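Local coordinates for protein adenylyltransferase MntA (Shewanella oneidensis MR-1, PDB 6M6U) that neutralises its cognate toxin HepT as the antitoxin of a type VII toxin-antitoxin system, transferring up to three AMP units from ATP onto a toxin tyrosine, at residues E[75-87]-E[103-115]. The protein carries 2 engineered substitutions. Numbering follows the deposited sequence.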
loop_
_atom_site.group_PDB
_atom_site.type_symbol
_atom_site.label_atom_id
_atom_site.label_comp_id
_atom_site.label_asym_id
_atom_site.label_seq_id
_atom_site.Cartn_x
_atom_site.Cartn_y
_atom_site.Cartn_z
ATOM N N LEU E 75 -8.660 -14.475 20.500
ATOM C CA LEU E 75 -8.468 -13.875 21.816
ATOM C C LEU E 75 -7.379 -14.582 22.615
ATOM O O LEU E 75 -6.772 -13.976 23.504
ATOM C CB LEU E 75 -9.784 -13.887 22.592
ATOM C CG LEU E 75 -10.825 -12.888 22.087
ATOM C CD1 LEU E 75 -12.178 -13.130 22.740
ATOM C CD2 LEU E 75 -10.344 -11.478 22.351
ATOM N N ARG E 76 -7.112 -15.856 22.313
ATOM C CA ARG E 76 -6.179 -16.627 23.124
ATOM C C ARG E 76 -4.729 -16.217 22.889
ATOM O O ARG E 76 -3.884 -16.461 23.753
ATOM C CB ARG E 76 -6.366 -18.124 22.856
ATOM C CG ARG E 76 -5.731 -19.024 23.900
ATOM C CD ARG E 76 -6.204 -20.471 23.768
ATOM N NE ARG E 76 -7.574 -20.652 24.236
ATOM C CZ ARG E 76 -7.923 -20.686 25.522
ATOM N NH1 ARG E 76 -7.000 -20.538 26.465
ATOM N NH2 ARG E 76 -9.196 -20.859 25.868
ATOM N N SER E 77 -4.425 -15.591 21.754
ATOM C CA SER E 77 -3.090 -15.074 21.497
ATOM C C SER E 77 -3.060 -13.559 21.352
ATOM O O SER E 77 -1.982 -12.990 21.144
ATOM C CB SER E 77 -2.497 -15.717 20.237
ATOM O OG SER E 77 -3.158 -15.248 19.077
ATOM N N ALA E 78 -4.203 -12.891 21.461
ATOM C CA ALA E 78 -4.255 -11.452 21.277
ATOM C C ALA E 78 -3.584 -10.722 22.438
ATOM O O ALA E 78 -3.462 -11.239 23.556
ATOM C CB ALA E 78 -5.703 -10.988 21.137
ATOM N N SER E 79 -3.166 -9.489 22.160
ATOM C CA SER E 79 -2.520 -8.655 23.156
ATOM C C SER E 79 -3.490 -8.328 24.293
ATOM O O SER E 79 -4.709 -8.464 24.168
ATOM C CB SER E 79 -2.010 -7.365 22.517
ATOM O OG SER E 79 -3.061 -6.417 22.458
ATOM N N THR E 80 -2.931 -7.884 25.418
ATOM C CA THR E 80 -3.774 -7.497 26.547
ATOM C C THR E 80 -4.560 -6.229 26.241
ATOM O O THR E 80 -5.725 -6.103 26.637
ATOM C CB THR E 80 -2.918 -7.316 27.799
ATOM O OG1 THR E 80 -2.242 -8.541 28.073
ATOM C CG2 THR E 80 -3.796 -6.980 28.994
ATOM N N VAL E 81 -3.931 -5.277 25.548
ATOM C CA VAL E 81 -4.634 -4.084 25.077
ATOM C C VAL E 81 -5.848 -4.476 24.242
ATOM O O VAL E 81 -6.965 -3.989 24.465
ATOM C CB VAL E 81 -3.675 -3.187 24.276
ATOM C CG1 VAL E 81 -4.456 -2.182 23.437
ATOM C CG2 VAL E 81 -2.707 -2.482 25.214
ATOM N N LEU E 82 -5.646 -5.367 23.267
ATOM C CA LEU E 82 -6.742 -5.745 22.381
ATOM C C LEU E 82 -7.827 -6.511 23.130
ATOM O O LEU E 82 -9.021 -6.277 22.910
ATOM C CB LEU E 82 -6.217 -6.564 21.202
ATOM C CG LEU E 82 -7.255 -6.932 20.134
ATOM C CD1 LEU E 82 -8.088 -5.721 19.726
ATOM C CD2 LEU E 82 -6.548 -7.514 18.918
ATOM N N CYS E 83 -7.440 -7.427 24.023
ATOM C CA CYS E 83 -8.447 -8.121 24.821
ATOM C C CYS E 83 -9.269 -7.139 25.646
ATOM O O CYS E 83 -10.483 -7.314 25.804
ATOM C CB CYS E 83 -7.785 -9.165 25.721
ATOM S SG CYS E 83 -7.223 -10.641 24.843
ATOM N N GLN E 84 -8.628 -6.096 26.180
ATOM C CA GLN E 84 -9.364 -5.094 26.945
ATOM C C GLN E 84 -10.375 -4.360 26.068
ATOM O O GLN E 84 -11.504 -4.093 26.500
ATOM C CB GLN E 84 -8.388 -4.109 27.588
ATOM C CG GLN E 84 -9.035 -2.897 28.252
ATOM C CD GLN E 84 -9.527 -3.174 29.669
ATOM O OE1 GLN E 84 -9.500 -4.309 30.146
ATOM N NE2 GLN E 84 -9.965 -2.124 30.354
ATOM N N GLN E 85 -9.991 -4.026 24.833
ATOM C CA GLN E 85 -10.923 -3.340 23.939
ATOM C C GLN E 85 -12.143 -4.209 23.655
ATOM O O GLN E 85 -13.286 -3.736 23.718
ATOM C CB GLN E 85 -10.229 -2.947 22.635
ATOM C CG GLN E 85 -11.161 -2.191 21.683
ATOM C CD GLN E 85 -10.569 -1.961 20.296
ATOM O OE1 GLN E 85 -9.375 -2.155 20.064
ATOM N NE2 GLN E 85 -11.416 -1.542 19.365
ATOM N N VAL E 86 -11.918 -5.489 23.338
ATOM C CA VAL E 86 -13.026 -6.423 23.139
ATOM C C VAL E 86 -13.920 -6.460 24.372
ATOM O O VAL E 86 -15.148 -6.392 24.271
ATOM C CB VAL E 86 -12.491 -7.826 22.799
ATOM C CG1 VAL E 86 -13.626 -8.843 22.789
ATOM C CG2 VAL E 86 -11.773 -7.802 21.457
ATOM N N VAL E 87 -13.308 -6.558 25.558
ATOM C CA VAL E 87 -14.072 -6.619 26.803
ATOM C C VAL E 87 -14.835 -5.319 27.032
ATOM O O VAL E 87 -15.950 -5.319 27.571
ATOM C CB VAL E 87 -13.130 -6.936 27.984
ATOM C CG1 VAL E 87 -13.783 -6.581 29.304
ATOM C CG2 VAL E 87 -12.732 -8.401 27.970
ATOM N N PHE E 103 -13.454 -14.545 31.049
ATOM C CA PHE E 103 -12.543 -13.837 30.157
ATOM C C PHE E 103 -12.408 -12.369 30.548
ATOM O O PHE E 103 -11.297 -11.824 30.567
ATOM C CB PHE E 103 -13.034 -13.971 28.717
ATOM C CG PHE E 103 -12.299 -13.108 27.742
ATOM C CD1 PHE E 103 -10.967 -13.352 27.452
ATOM C CD2 PHE E 103 -12.943 -12.057 27.106
ATOM C CE1 PHE E 103 -10.285 -12.566 26.549
ATOM C CE2 PHE E 103 -12.265 -11.262 26.194
ATOM C CZ PHE E 103 -10.935 -11.517 25.916
ATOM N N ALA E 104 -13.525 -11.718 30.877
ATOM C CA ALA E 104 -13.484 -10.302 31.225
ATOM C C ALA E 104 -12.676 -10.068 32.500
ATOM O O ALA E 104 -11.824 -9.171 32.553
ATOM C CB ALA E 104 -14.907 -9.761 31.372
ATOM N N VAL E 105 -12.924 -10.876 33.537
ATOM C CA VAL E 105 -12.207 -10.719 34.803
ATOM C C VAL E 105 -10.708 -10.920 34.599
ATOM O O VAL E 105 -9.884 -10.145 35.102
ATOM C CB VAL E 105 -12.768 -11.690 35.859
ATOM C CG1 VAL E 105 -11.700 -12.034 36.893
ATOM C CG2 VAL E 105 -13.968 -11.077 36.534
ATOM N N LYS E 106 -10.332 -11.968 33.860
ATOM C CA LYS E 106 -8.921 -12.185 33.553
ATOM C C LYS E 106 -8.341 -11.020 32.758
ATOM O O LYS E 106 -7.230 -10.557 33.043
ATOM C CB LYS E 106 -8.751 -13.498 32.788
ATOM C CG LYS E 106 -7.346 -13.725 32.243
ATOM C CD LYS E 106 -7.279 -14.969 31.371
ATOM C CE LYS E 106 -6.031 -14.966 30.495
ATOM N NZ LYS E 106 -5.081 -16.063 30.842
ATOM N N THR E 107 -9.085 -10.522 31.764
ATOM C CA THR E 107 -8.572 -9.459 30.904
ATOM C C THR E 107 -8.371 -8.161 31.680
ATOM O O THR E 107 -7.292 -7.560 31.640
ATOM C CB THR E 107 -9.526 -9.223 29.730
ATOM O OG1 THR E 107 -9.585 -10.392 28.900
ATOM C CG2 THR E 107 -9.049 -8.039 28.907
ATOM N N ILE E 108 -9.405 -7.709 32.388
ATOM C CA ILE E 108 -9.337 -6.419 33.070
ATOM C C ILE E 108 -8.245 -6.425 34.135
ATOM O O ILE E 108 -7.548 -5.423 34.335
ATOM C CB ILE E 108 -10.713 -6.070 33.662
ATOM C CG1 ILE E 108 -11.759 -6.019 32.541
ATOM C CG2 ILE E 108 -10.646 -4.751 34.422
ATOM C CD1 ILE E 108 -13.175 -5.842 33.034
ATOM N N SER E 109 -8.072 -7.554 34.825
ATOM C CA SER E 109 -6.989 -7.668 35.799
ATOM C C SER E 109 -5.626 -7.535 35.126
ATOM O O SER E 109 -4.784 -6.737 35.556
ATOM C CB SER E 109 -7.096 -8.997 36.541
ATOM O OG SER E 109 -6.017 -9.149 37.441
ATOM N N MET E 110 -5.387 -8.321 34.071
ATOM C CA MET E 110 -4.136 -8.213 33.325
ATOM C C MET E 110 -3.933 -6.806 32.777
ATOM O O MET E 110 -2.802 -6.304 32.735
ATOM C CB MET E 110 -4.107 -9.228 32.182
ATOM C CG MET E 110 -4.017 -10.672 32.638
ATOM S SD MET E 110 -3.905 -11.839 31.273
ATOM C CE MET E 110 -2.250 -11.514 30.660
ATOM N N TYR E 111 -5.015 -6.154 32.345
ATOM C CA TYR E 111 -4.872 -4.812 31.795
ATOM C C TYR E 111 -4.523 -3.809 32.887
ATOM O O TYR E 111 -3.714 -2.897 32.668
ATOM C CB TYR E 111 -6.147 -4.393 31.060
ATOM C CG TYR E 111 -6.009 -3.056 30.372
ATOM C CD1 TYR E 111 -6.438 -1.888 30.988
ATOM C CD2 TYR E 111 -5.421 -2.959 29.114
ATOM C CE1 TYR E 111 -6.309 -0.662 30.368
ATOM C CE2 TYR E 111 -5.288 -1.736 28.480
ATOM C CZ TYR E 111 -5.732 -0.590 29.116
ATOM O OH TYR E 111 -5.597 0.633 28.505
ATOM N N GLN E 112 -5.111 -3.966 34.072
ATOM C CA GLN E 112 -4.791 -3.063 35.171
ATOM C C GLN E 112 -3.332 -3.200 35.589
ATOM O O GLN E 112 -2.658 -2.194 35.834
ATOM C CB GLN E 112 -5.731 -3.319 36.344
ATOM C CG GLN E 112 -7.136 -2.789 36.088
ATOM C CD GLN E 112 -8.120 -3.167 37.169
ATOM O OE1 GLN E 112 -7.807 -3.937 38.074
ATOM N NE2 GLN E 112 -9.324 -2.618 37.083
ATOM N N HIS E 113 -2.820 -4.432 35.651
ATOM C CA HIS E 113 -1.406 -4.623 35.964
ATOM C C HIS E 113 -0.508 -4.091 34.859
ATOM O O HIS E 113 0.583 -3.582 35.141
ATOM C CB HIS E 113 -1.100 -6.100 36.212
ATOM C CG HIS E 113 -1.497 -6.579 37.573
ATOM N ND1 HIS E 113 -2.648 -7.304 37.799
ATOM C CD2 HIS E 113 -0.897 -6.437 38.777
ATOM C CE1 HIS E 113 -2.738 -7.589 39.086
ATOM N NE2 HIS E 113 -1.689 -7.074 39.702
ATOM N N LEU E 114 -0.943 -4.197 33.600
ATOM C CA LEU E 114 -0.153 -3.642 32.506
ATOM C C LEU E 114 -0.096 -2.119 32.586
ATOM O O LEU E 114 0.962 -1.521 32.354
ATOM C CB LEU E 114 -0.725 -4.086 31.159
ATOM C CG LEU E 114 0.002 -3.436 29.978
ATOM C CD1 LEU E 114 1.462 -3.900 29.921
ATOM C CD2 LEU E 114 -0.720 -3.682 28.651
ATOM N N GLN E 115 -1.219 -1.479 32.922
ATOM C CA GLN E 115 -1.248 -0.020 33.011
ATOM C C GLN E 115 -0.283 0.499 34.068
ATOM O O GLN E 115 0.418 1.494 33.842
ATOM C CB GLN E 115 -2.666 0.462 33.306
ATOM C CG GLN E 115 -3.591 0.389 32.113
ATOM C CD GLN E 115 -3.192 1.351 31.009
ATOM O OE1 GLN E 115 -2.186 1.154 30.324
ATOM N NE2 GLN E 115 -3.976 2.408 30.841
#
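Gln84 stacks its amide on one face of the Tyr111 ring, the two planes 5° apart, with Gln84 CG above the ring centre, 3.7 Å from the Tyr111 centroid. The bend at chi2 (83°) lays the amide over the CG-CD1 side of the ring, with Gln84 OE1 3.5 Å from Tyr111 CB. Helix 80-87 here crosses helix 103-115 at -131°, the axes 8.9 Å apart; the latter belongs to the long helix 97-125, important for toxin binding. Packing is tight around Val87 and Thr107. Val87 is a knob among Phe103, Ala104, Thr107 and Ile108, with its CG2 3.4 Å from Phe103 CE2. Thr107 turns CG2 onto the backbone of Cys83 and Gln84. Cys83 SG meets the edge of the Phe103 ring, and Leu75 CD2 reaches Phe103 CZ. At the other end Thr80 CG2 still presses on the Met110-Tyr111 backbone, 3.7 Å from Tyr111 N, but Val81 CG2 to Leu114 CD2 is a longer contact (4.1 Å), and Met110 is partly exposed. HepT chains cover parts of this end, and Tyr111 OH is hydrogen-bonded to Asp3 OD2 of one of them. With the Gln84 amide stacked and Thr107 OG1 donating to Phe103 O (2.8 Å) within its own helix, cohesion rests on apolar fit and stacking.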